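Local coordinates for uncharacterized protein (Leishmania infantum, PDB 4TYZ) that is of unknown function but ends in a GRAM domain, the part modelled here, and as a whole may bind and transfer sterols, at residues 16-21 / 38-43; 8-13 / 54-59; 24-29 / 88-93. All blocks are in the same frame, centred on the assembly; numbering follows the deposited sequence.

Interaction 1 of 3, residues 16-21 / 38-43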
loop_
_atom_site.group_PDB
_atom_site.type_symbol
_atom_site.label_atom_id
_atom_site.label_comp_id
_atom_site.label_asym_id
_atom_site.label_seq_id
_atom_site.Cartn_x
_atom_site.Cartn_y
_atom_site.Cartn_z
ATOM N N GLU A 16 10.373 10.176 7.723
ATOM C CA GLU A 16 9.107 10.336 7.008
ATOM C C GLU A 16 7.931 10.465 7.963
ATOM O O GLU A 16 7.792 9.666 8.874
ATOM C CB GLU A 16 8.863 9.138 6.093
ATOM C CG GLU A 16 9.811 9.049 4.912
ATOM C CD GLU A 16 9.503 10.104 3.866
ATOM O OE1 GLU A 16 8.409 10.041 3.268
ATOM O OE2 GLU A 16 10.346 10.995 3.668
ATOM N N THR A 17 7.089 11.466 7.749
ATOM C CA THR A 17 5.844 11.525 8.499
ATOM C C THR A 17 4.862 10.488 7.966
ATOM O O THR A 17 4.836 10.181 6.770
ATOM C CB THR A 17 5.195 12.905 8.431
ATOM O OG1 THR A 17 5.123 13.314 7.062
ATOM C CG2 THR A 17 6.013 13.913 9.218
ATOM N N LEU A 18 4.068 9.931 8.870
ATOM C CA LEU A 18 3.050 8.979 8.480
ATOM C C LEU A 18 1.774 9.772 8.226
ATOM O O LEU A 18 1.138 10.271 9.165
ATOM C CB LEU A 18 2.846 7.911 9.559
ATOM C CG LEU A 18 1.889 6.783 9.170
ATOM C CD1 LEU A 18 2.376 6.078 7.912
ATOM C CD2 LEU A 18 1.732 5.774 10.309
ATOM N N LEU A 19 1.414 9.917 6.954
ATOM C CA LEU A 19 0.272 10.749 6.583
ATOM C C LEU A 19 -1.041 10.016 6.750
ATOM O O LEU A 19 -2.044 10.612 7.143
ATOM C CB LEU A 19 0.402 11.231 5.138
ATOM C CG LEU A 19 1.635 12.071 4.829
ATOM C CD1 LEU A 19 1.680 12.402 3.351
ATOM C CD2 LEU A 19 1.628 13.340 5.674
ATOM N N ASP A 20 -1.042 8.726 6.437
ATOM C CA ASP A 20 -2.262 7.940 6.515
ATOM C C ASP A 20 -1.913 6.462 6.517
ATOM O O ASP A 20 -0.793 6.073 6.178
ATOM C CB ASP A 20 -3.205 8.265 5.352
ATOM C CG ASP A 20 -4.668 8.277 5.768
ATOM O OD1 ASP A 20 -5.465 8.983 5.111
ATOM O OD2 ASP A 20 -5.020 7.585 6.746
ATOM N N SER A 21 -2.873 5.641 6.911
ATOM C CA SER A 21 -2.678 4.202 6.866
ATOM C C SER A 21 -4.012 3.511 6.684
ATOM O O SER A 21 -5.055 4.044 7.063
ATOM C CB SER A 21 -1.988 3.692 8.129
ATOM O OG SER A 21 -2.798 3.943 9.267
ATOM N N PHE A 38 0.874 1.966 4.337
ATOM C CA PHE A 38 1.318 3.243 4.903
ATOM C C PHE A 38 1.596 4.256 3.808
ATOM O O PHE A 38 2.268 3.946 2.827
ATOM C CB PHE A 38 2.595 3.068 5.725
ATOM C CG PHE A 38 2.487 2.051 6.826
ATOM C CD1 PHE A 38 2.015 2.414 8.074
ATOM C CD2 PHE A 38 2.890 0.739 6.619
ATOM C CE1 PHE A 38 1.948 1.486 9.100
ATOM C CE2 PHE A 38 2.816 -0.191 7.636
ATOM C CZ PHE A 38 2.351 0.182 8.878
ATOM N N ILE A 39 1.113 5.479 4.000
ATOM C CA ILE A 39 1.350 6.556 3.054
ATOM C C ILE A 39 2.193 7.634 3.735
ATOM O O ILE A 39 1.815 8.159 4.783
ATOM C CB ILE A 39 0.028 7.124 2.546
ATOM C CG1 ILE A 39 -0.693 6.040 1.729
ATOM C CG2 ILE A 39 0.249 8.383 1.727
ATOM C CD1 ILE A 39 -2.109 6.349 1.435
ATOM N N THR A 40 3.357 7.912 3.160
ATOM C CA THR A 40 4.220 8.966 3.650
ATOM C C THR A 40 4.432 9.952 2.501
ATOM O O THR A 40 3.930 9.730 1.393
ATOM C CB THR A 40 5.575 8.405 4.185
ATOM O OG1 THR A 40 6.474 8.161 3.093
ATOM C CG2 THR A 40 5.352 7.118 4.967
ATOM N N PRO A 41 5.133 11.065 2.755
ATOM C CA PRO A 41 5.260 11.998 1.629
ATOM C C PRO A 41 6.021 11.431 0.418
ATOM O O PRO A 41 5.717 11.820 -0.710
ATOM C CB PRO A 41 6.019 13.180 2.249
ATOM C CG PRO A 41 5.651 13.134 3.710
ATOM C CD PRO A 41 5.574 11.659 4.032
ATOM N N HIS A 42 6.958 10.512 0.636
ATOM C CA HIS A 42 7.770 9.993 -0.470
ATOM C C HIS A 42 7.575 8.508 -0.761
ATOM O O HIS A 42 8.037 8.032 -1.803
ATOM C CB HIS A 42 9.257 10.243 -0.198
ATOM C CG HIS A 42 9.616 11.689 -0.141
ATOM N ND1 HIS A 42 9.958 12.324 1.034
ATOM C CD2 HIS A 42 9.662 12.632 -1.110
ATOM C CE1 HIS A 42 10.204 13.599 0.783
ATOM N NE2 HIS A 42 10.033 13.811 -0.506
ATOM N N TRP A 43 6.898 7.793 0.138
ATOM C CA TRP A 43 6.846 6.329 0.066
ATOM C C TRP A 43 5.475 5.731 0.251
ATOM O O TRP A 43 4.644 6.207 1.024
ATOM C CB TRP A 43 7.783 5.697 1.133
ATOM C CG TRP A 43 9.211 6.070 0.924
ATOM C CD1 TRP A 43 9.825 7.215 1.348
ATOM C CD2 TRP A 43 10.202 5.318 0.214
ATOM N NE1 TRP A 43 11.145 7.224 0.945
ATOM C CE2 TRP A 43 11.400 6.070 0.247
ATOM C CE3 TRP A 43 10.196 4.082 -0.444
ATOM C CZ2 TRP A 43 12.588 5.621 -0.341
ATOM C CZ3 TRP A 43 11.373 3.636 -1.040
ATOM C CH2 TRP A 43 12.553 4.407 -0.986
#
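F38 meets L18 where strand 31-39 ends beside the start of strand 20-28: L18 CD1 comes to 3.7 Å from F38 CD1, at the edge of the ring and near its plane. CG of L18 stands anti to its own N (chi1 -174°), which swings that methyl back over from a CB that leads away. At I39 the backbones lock. Its O takes L19 N at 2.8 Å and, weakly, D20 N, while I39 N gives a bond to D20 O at 3.0 Å; with two residues facing one, this is a classic beta bulge. The I39 side chain packs on A102 and L103 of helix 96-107. Next, T40 OG1 donates to E16 OE1 at 2.7 Å, which accepts with its anti lone pair, the one turned away from OE2. P41 sets its CD 4.0 Å from L19 CD1. H42 then holds both carboxylate oxygens of E16 from the syn side: N reaches OE1 at 3.0 Å, and ND1 reaches OE2 at 3.0 Å, in the imidazole plane and nearly straight (173°). W43 turns its indole edge, at CD1, to OE1. Three donors thus fix the E16 carboxylate in rotation against the turn into strand 43-48, and its charge would probably favour a protonated H42.

Interaction 2 of 3, residues 8-13 / 54-59. With EDO (1,2-ethanediol), chain C.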
loop_
_atom_site.group_PDB
_atom_site.type_symbol
_atom_site.label_atom_id
_atom_site.label_comp_id
_atom_site.label_asym_id
_atom_site.label_seq_id
_atom_site.Cartn_x
_atom_site.Cartn_y
_atom_site.Cartn_z
ATOM N N LYS A 8 9.046 0.338 13.425
ATOM C CA LYS A 8 9.800 -0.901 13.545
ATOM C C LYS A 8 10.186 -1.450 12.164
ATOM O O LYS A 8 11.305 -1.949 11.969
ATOM C CB LYS A 8 8.994 -1.948 14.327
ATOM C CG LYS A 8 9.739 -3.257 14.565
ATOM C CD LYS A 8 9.053 -4.102 15.625
ATOM C CE LYS A 8 7.635 -4.461 15.219
ATOM N NZ LYS A 8 7.613 -5.377 14.046
ATOM N N SER A 9 9.270 -1.347 11.204
ATOM C CA SER A 9 9.431 -2.034 9.930
ATOM C C SER A 9 10.284 -1.290 8.920
ATOM O O SER A 9 10.899 -1.904 8.048
ATOM C CB SER A 9 8.059 -2.311 9.316
ATOM O OG SER A 9 7.347 -3.237 10.123
ATOM N N PHE A 10 10.316 0.029 9.038
ATOM C CA PHE A 10 10.957 0.856 8.020
ATOM C C PHE A 10 11.877 1.899 8.649
ATOM O O PHE A 10 11.620 3.098 8.545
ATOM C CB PHE A 10 9.902 1.554 7.147
ATOM C CG PHE A 10 8.944 0.600 6.481
ATOM C CD1 PHE A 10 9.323 -0.094 5.341
ATOM C CD2 PHE A 10 7.691 0.353 7.034
ATOM C CE1 PHE A 10 8.444 -1.002 4.740
ATOM C CE2 PHE A 10 6.823 -0.557 6.437
ATOM C CZ PHE A 10 7.203 -1.221 5.286
ATOM N N PRO A 11 12.950 1.448 9.321
ATOM C CA PRO A 11 13.823 2.405 10.010
ATOM C C PRO A 11 14.538 3.342 9.043
ATOM O O PRO A 11 14.943 4.424 9.465
ATOM C CB PRO A 11 14.819 1.507 10.763
ATOM C CG PRO A 11 14.796 0.222 10.049
ATOM C CD PRO A 11 13.401 0.055 9.494
ATOM N N ASP A 12 14.652 2.964 7.770
ATOM C CA ASP A 12 15.244 3.864 6.785
ATOM C C ASP A 12 14.336 5.067 6.534
ATOM O O ASP A 12 14.792 6.098 6.030
ATOM C CB ASP A 12 15.530 3.128 5.468
ATOM C CG ASP A 12 14.327 2.356 4.950
ATOM O OD1 ASP A 12 13.675 1.663 5.759
ATOM O OD2 ASP A 12 14.047 2.419 3.735
ATOM N N LEU A 13 13.060 4.937 6.897
ATOM C CA LEU A 13 12.083 6.006 6.680
ATOM C C LEU A 13 11.764 6.760 7.981
ATOM O O LEU A 13 10.685 7.346 8.122
ATOM C CB LEU A 13 10.795 5.433 6.068
ATOM C CG LEU A 13 11.069 4.618 4.807
ATOM C CD1 LEU A 13 9.730 4.119 4.217
ATOM C CD2 LEU A 13 11.809 5.461 3.769
ATOM N N HIS A 54 6.929 -7.479 3.600
ATOM C CA HIS A 54 6.716 -6.043 3.543
ATOM C C HIS A 54 7.350 -5.479 2.286
ATOM O O HIS A 54 8.217 -6.108 1.681
ATOM C CB HIS A 54 7.318 -5.362 4.779
ATOM C CG HIS A 54 8.800 -5.516 4.891
ATOM N ND1 HIS A 54 9.397 -6.681 5.339
ATOM C CD2 HIS A 54 9.815 -4.665 4.616
ATOM C CE1 HIS A 54 10.705 -6.535 5.338
ATOM N NE2 HIS A 54 10.990 -5.315 4.904
ATOM N N PHE A 55 6.926 -4.287 1.888
ATOM C CA PHE A 55 7.609 -3.604 0.797
ATOM C C PHE A 55 7.563 -2.103 1.022
ATOM O O PHE A 55 6.756 -1.602 1.802
ATOM C CB PHE A 55 7.006 -3.974 -0.586
ATOM C CG PHE A 55 5.605 -3.444 -0.837
ATOM C CD1 PHE A 55 5.385 -2.107 -1.158
ATOM C CD2 PHE A 55 4.508 -4.299 -0.788
ATOM C CE1 PHE A 55 4.088 -1.626 -1.392
ATOM C CE2 PHE A 55 3.222 -3.833 -1.042
ATOM C CZ PHE A 55 3.006 -2.502 -1.334
ATOM N N SER A 56 8.444 -1.391 0.332
ATOM C CA SER A 56 8.351 0.065 0.272
ATOM C C SER A 56 8.755 0.491 -1.114
ATOM O O SER A 56 9.746 -0.005 -1.657
ATOM C CB SER A 56 9.228 0.742 1.327
ATOM O OG SER A 56 10.587 0.363 1.174
ATOM N N ILE A 57 7.979 1.400 -1.690
ATOM C CA ILE A 57 8.257 1.881 -3.028
ATOM C C ILE A 57 8.103 3.394 -3.045
ATOM O O ILE A 57 7.178 3.947 -2.458
ATOM C CB ILE A 57 7.336 1.203 -4.069
ATOM C CG1 ILE A 57 7.642 1.737 -5.467
ATOM C CG2 ILE A 57 5.892 1.398 -3.730
ATOM C CD1 ILE A 57 7.109 0.865 -6.553
ATOM N N GLU A 58 9.060 4.072 -3.668
ATOM C CA GLU A 58 8.999 5.529 -3.744
ATOM C C GLU A 58 7.957 5.932 -4.783
ATOM O O GLU A 58 7.794 5.241 -5.781
ATOM C CB GLU A 58 10.377 6.095 -4.122
ATOM C CG GLU A 58 10.957 7.132 -3.164
ATOM C CD GLU A 58 10.559 8.571 -3.509
ATOM O OE1 GLU A 58 9.727 8.775 -4.421
ATOM O OE2 GLU A 58 11.086 9.510 -2.861
ATOM N N TYR A 59 7.238 7.032 -4.569
ATOM C CA TYR A 59 6.286 7.451 -5.594
ATOM C C TYR A 59 6.958 7.678 -6.948
ATOM O O TYR A 59 6.316 7.491 -7.988
ATOM C CB TYR A 59 5.527 8.715 -5.173
ATOM C CG TYR A 59 4.678 8.448 -3.967
ATOM C CD1 TYR A 59 3.581 7.600 -4.045
ATOM C CD2 TYR A 59 5.001 9.010 -2.737
ATOM C CE1 TYR A 59 2.827 7.319 -2.905
ATOM C CE2 TYR A 59 4.251 8.750 -1.615
ATOM C CZ TYR A 59 3.172 7.906 -1.706
ATOM O OH TYR A 59 2.427 7.654 -0.575
HETATM C C1 EDO C . 18.106 7.346 5.554
HETATM O O1 EDO C . 16.978 7.549 6.422
HETATM C C2 EDO C . 19.312 6.920 6.387
HETATM O O2 EDO C . 19.016 5.658 7.000
HETATM O O HOH W 1 12.177 0.490 3.342
#
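Helix 2-9 of this GRAM domain, which belongs to the PH clan, is followed by F10, whose ring reaches the edge strand 54-58 and touches H54, F55 and S56. One ring corner does most of the touching. F10 CE1 lies 3.4 Å from F55 O, and the same atom is 3.9 Å from S56 CB. F10 CE1 also meets H54 CD2 at 3.9 Å. The F10 and H54 side chains slide past each other in opposite directions; their ring planes stand at 75°, centroids 5.8 Å apart, an oblique meeting. With CG anti to the carbonyl carbon (chi1 -57°), the end of the F10 ring comes nearer the strand, although the CB bond points neither toward nor away from it. The ring also packs against F6, F38 and C45. H54 has its polar partner outside the contact, ND1 bonding to A52 O. Beside the phenyl, L13 CD1 comes only within 4.5 Å of S56 CB.

The polar link runs through one water in the plane of the F10 ring, at its edge. The water donates to D12 OD2 at 2.7 Å and is hydrogen-bonded to S56 OG at 2.7 Å. An ethanediol molecule, probably from the crystallisation liquor, gives its O1 hydrogen to D12 O. The contact therefore rests on dispersion around a single phenyl, with a water bridge as its polar clasp; the ring hydrogens near F55 O may add a slight electrostatic attraction.

Interaction 3 of 3, residues 24-29 / 88-93; sequences CAWVEG and IFLTNF
C24 CB sits squarely over the F93 ring, 3.6 Å from its centroid and 11° off the normal, a CH-pi contact; SG follows at a slant as a sulfur-aromatic contact. SG also lies 4.4 Å from L90 CD2, and that methyl packs on W26 CB as well, W26 and L90 forming an antiparallel non-hydrogen-bonded pair. W26 carries the apolar strip outward. With CG anti to its N (chi1 -177°), the indole reaches the neighbouring strand, NE1 3.8 Å from I88 CG2. The indole edge at CD1 meets F89 O in plane at 3.4 Å, an oxygen that also accepts V27 N. One residue back along the strand from W26, the backbones of A25 and T91 exchange two short bonds, A25 N to T91 O at 2.7 Å and T91 N to A25 O at 2.7 Å. At the polar edge a water joins the strands: it donates to V27 O at 2.7 Å, accepts from F89 N at 2.9 Å and takes a weak bond from W26 NE1. The N-to-C directions of 24-28 and 88-91 make 143°, well twisted from antiparallel; this joining of the first and last of seven antiparallel strands, followed by a C-terminal helix, fits the PH-like fold of GRAM domains.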
loop_
_atom_site.group_PDB
_atom_site.type_symbol
_atom_site.label_atom_id
_atom_site.label_comp_id
_atom_site.label_asym_id
_atom_site.label_seq_id
_atom_site.Cartn_x
_atom_site.Cartn_y
_atom_site.Cartn_z
ATOM N N CYS A 24 -5.506 -3.534 4.612
ATOM C CA CYS A 24 -5.653 -4.198 3.319
ATOM C C CYS A 24 -4.815 -5.459 3.326
ATOM O O CYS A 24 -4.203 -5.803 4.336
ATOM C CB CYS A 24 -5.243 -3.290 2.150
ATOM S SG CYS A 24 -3.490 -2.815 2.180
ATOM N N ALA A 25 -4.793 -6.160 2.206
ATOM C CA ALA A 25 -3.976 -7.347 2.102
ATOM C C ALA A 25 -3.152 -7.257 0.846
ATOM O O ALA A 25 -3.587 -6.722 -0.170
ATOM C CB ALA A 25 -4.824 -8.603 2.101
ATOM N N TRP A 26 -1.947 -7.784 0.933
ATOM C CA TRP A 26 -1.057 -7.884 -0.208
ATOM C C TRP A 26 -1.265 -9.268 -0.810
ATOM O O TRP A 26 -1.202 -10.276 -0.100
ATOM C CB TRP A 26 0.379 -7.660 0.258
ATOM C CG TRP A 26 1.432 -7.657 -0.788
ATOM C CD1 TRP A 26 1.266 -7.612 -2.141
ATOM C CD2 TRP A 26 2.837 -7.723 -0.553
ATOM N NE1 TRP A 26 2.493 -7.634 -2.764
ATOM C CE2 TRP A 26 3.473 -7.709 -1.810
ATOM C CE3 TRP A 26 3.623 -7.795 0.605
ATOM C CZ2 TRP A 26 4.862 -7.748 -1.944
ATOM C CZ3 TRP A 26 5.004 -7.842 0.470
ATOM C CH2 TRP A 26 5.604 -7.811 -0.796
ATOM N N VAL A 27 -1.553 -9.332 -2.106
ATOM C CA VAL A 27 -1.746 -10.625 -2.737
ATOM C C VAL A 27 -0.703 -10.802 -3.820
ATOM O O VAL A 27 -0.467 -9.895 -4.630
ATOM C CB VAL A 27 -3.171 -10.784 -3.322
ATOM C CG1 VAL A 27 -3.268 -12.056 -4.158
ATOM C CG2 VAL A 27 -4.180 -10.838 -2.200
ATOM N N GLU A 28 -0.064 -11.963 -3.813
ATOM C CA GLU A 28 0.885 -12.313 -4.859
ATOM C C GLU A 28 0.630 -13.749 -5.247
ATOM O O GLU A 28 0.906 -14.668 -4.475
ATOM C CB GLU A 28 2.325 -12.115 -4.394
ATOM C CG GLU A 28 3.350 -12.410 -5.479
ATOM C CD GLU A 28 4.764 -12.355 -4.952
ATOM O OE1 GLU A 28 5.317 -11.238 -4.864
ATOM O OE2 GLU A 28 5.308 -13.428 -4.609
ATOM N N GLY A 29 0.084 -13.929 -6.441
ATOM C CA GLY A 29 -0.395 -15.230 -6.859
ATOM C C GLY A 29 -1.406 -15.773 -5.868
ATOM O O GLY A 29 -2.423 -15.133 -5.594
ATOM N N ILE A 88 2.027 -4.654 -8.198
ATOM C CA ILE A 88 1.705 -4.964 -6.807
ATOM C C ILE A 88 0.196 -4.963 -6.645
ATOM O O ILE A 88 -0.466 -3.996 -7.027
ATOM C CB ILE A 88 2.308 -3.934 -5.837
ATOM C CG1 ILE A 88 3.821 -3.863 -6.018
ATOM C CG2 ILE A 88 1.895 -4.249 -4.400
ATOM C CD1 ILE A 88 4.451 -2.648 -5.351
ATOM N N PHE A 89 -0.342 -6.050 -6.105
ATOM C CA PHE A 89 -1.782 -6.181 -5.909
ATOM C C PHE A 89 -2.143 -6.005 -4.440
ATOM O O PHE A 89 -1.691 -6.775 -3.584
ATOM C CB PHE A 89 -2.272 -7.538 -6.402
ATOM C CG PHE A 89 -2.109 -7.744 -7.879
ATOM C CD1 PHE A 89 -3.075 -7.294 -8.761
ATOM C CD2 PHE A 89 -1.005 -8.410 -8.380
ATOM C CE1 PHE A 89 -2.941 -7.494 -10.123
ATOM C CE2 PHE A 89 -0.864 -8.616 -9.750
ATOM C CZ PHE A 89 -1.835 -8.156 -10.615
ATOM N N LEU A 90 -2.947 -4.987 -4.150
ATOM C CA LEU A 90 -3.449 -4.760 -2.794
ATOM C C LEU A 90 -4.956 -4.953 -2.789
ATOM O O LEU A 90 -5.665 -4.389 -3.615
ATOM C CB LEU A 90 -3.087 -3.369 -2.298
ATOM C CG LEU A 90 -1.592 -3.059 -2.320
ATOM C CD1 LEU A 90 -1.381 -1.569 -2.156
ATOM C CD2 LEU A 90 -0.895 -3.828 -1.216
ATOM N N THR A 91 -5.455 -5.765 -1.870
ATOM C CA THR A 91 -6.856 -6.185 -1.869
ATOM C C THR A 91 -7.488 -6.037 -0.484
ATOM O O THR A 91 -6.824 -5.647 0.466
ATOM C CB THR A 91 -7.002 -7.661 -2.319
ATOM O OG1 THR A 91 -6.499 -8.530 -1.292
ATOM C CG2 THR A 91 -6.237 -7.924 -3.600
ATOM N N ASN A 92 -8.772 -6.396 -0.366
ATOM C CA ASN A 92 -9.458 -6.431 0.926
ATOM C C ASN A 92 -9.398 -5.095 1.669
ATOM O O ASN A 92 -9.288 -5.054 2.896
ATOM C CB ASN A 92 -8.871 -7.547 1.806
ATOM C CG ASN A 92 -9.756 -7.896 2.994
ATOM O OD1 ASN A 92 -10.983 -7.975 2.875
ATOM N ND2 ASN A 92 -9.134 -8.112 4.149
ATOM N N PHE A 93 -9.468 -3.992 0.925
ATOM C CA PHE A 93 -9.527 -2.686 1.581
ATOM C C PHE A 93 -10.855 -2.519 2.298
ATOM O O PHE A 93 -11.896 -2.888 1.754
ATOM C CB PHE A 93 -9.370 -1.549 0.572
ATOM C CG PHE A 93 -7.956 -1.285 0.162
ATOM C CD1 PHE A 93 -7.162 -0.415 0.891
ATOM C CD2 PHE A 93 -7.422 -1.899 -0.961
ATOM C CE1 PHE A 93 -5.856 -0.174 0.507
ATOM C CE2 PHE A 93 -6.125 -1.665 -1.349
ATOM C CZ PHE A 93 -5.337 -0.795 -0.621
HETATM O O HOH W 2 1.429 -8.257 -5.553
#

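Interactions 1 and 3 share strand 20-28 but sit on opposite sides of the chain's centre, their own centres about 18 Å apart: one pairs the strand with 31-39, the other with 87-91. Interaction 2 touches both. Its centre is about 10 Å from that of interaction 1, where H42 O and Y59 N, 3.0 Å apart, probably share a hydrogen bond. From interaction 3 it is about 17 Å, centre to centre, yet F55 bridges the gap: its ring meets W26 edge-to-face, and F55 CE2 lies 3.6 Å from I88 CG2. The sheet therefore curls enough for its edge strand 54-58 to pack on residues of 87-91. No sterol is bound, so none of the three can be tied to a lipid pocket.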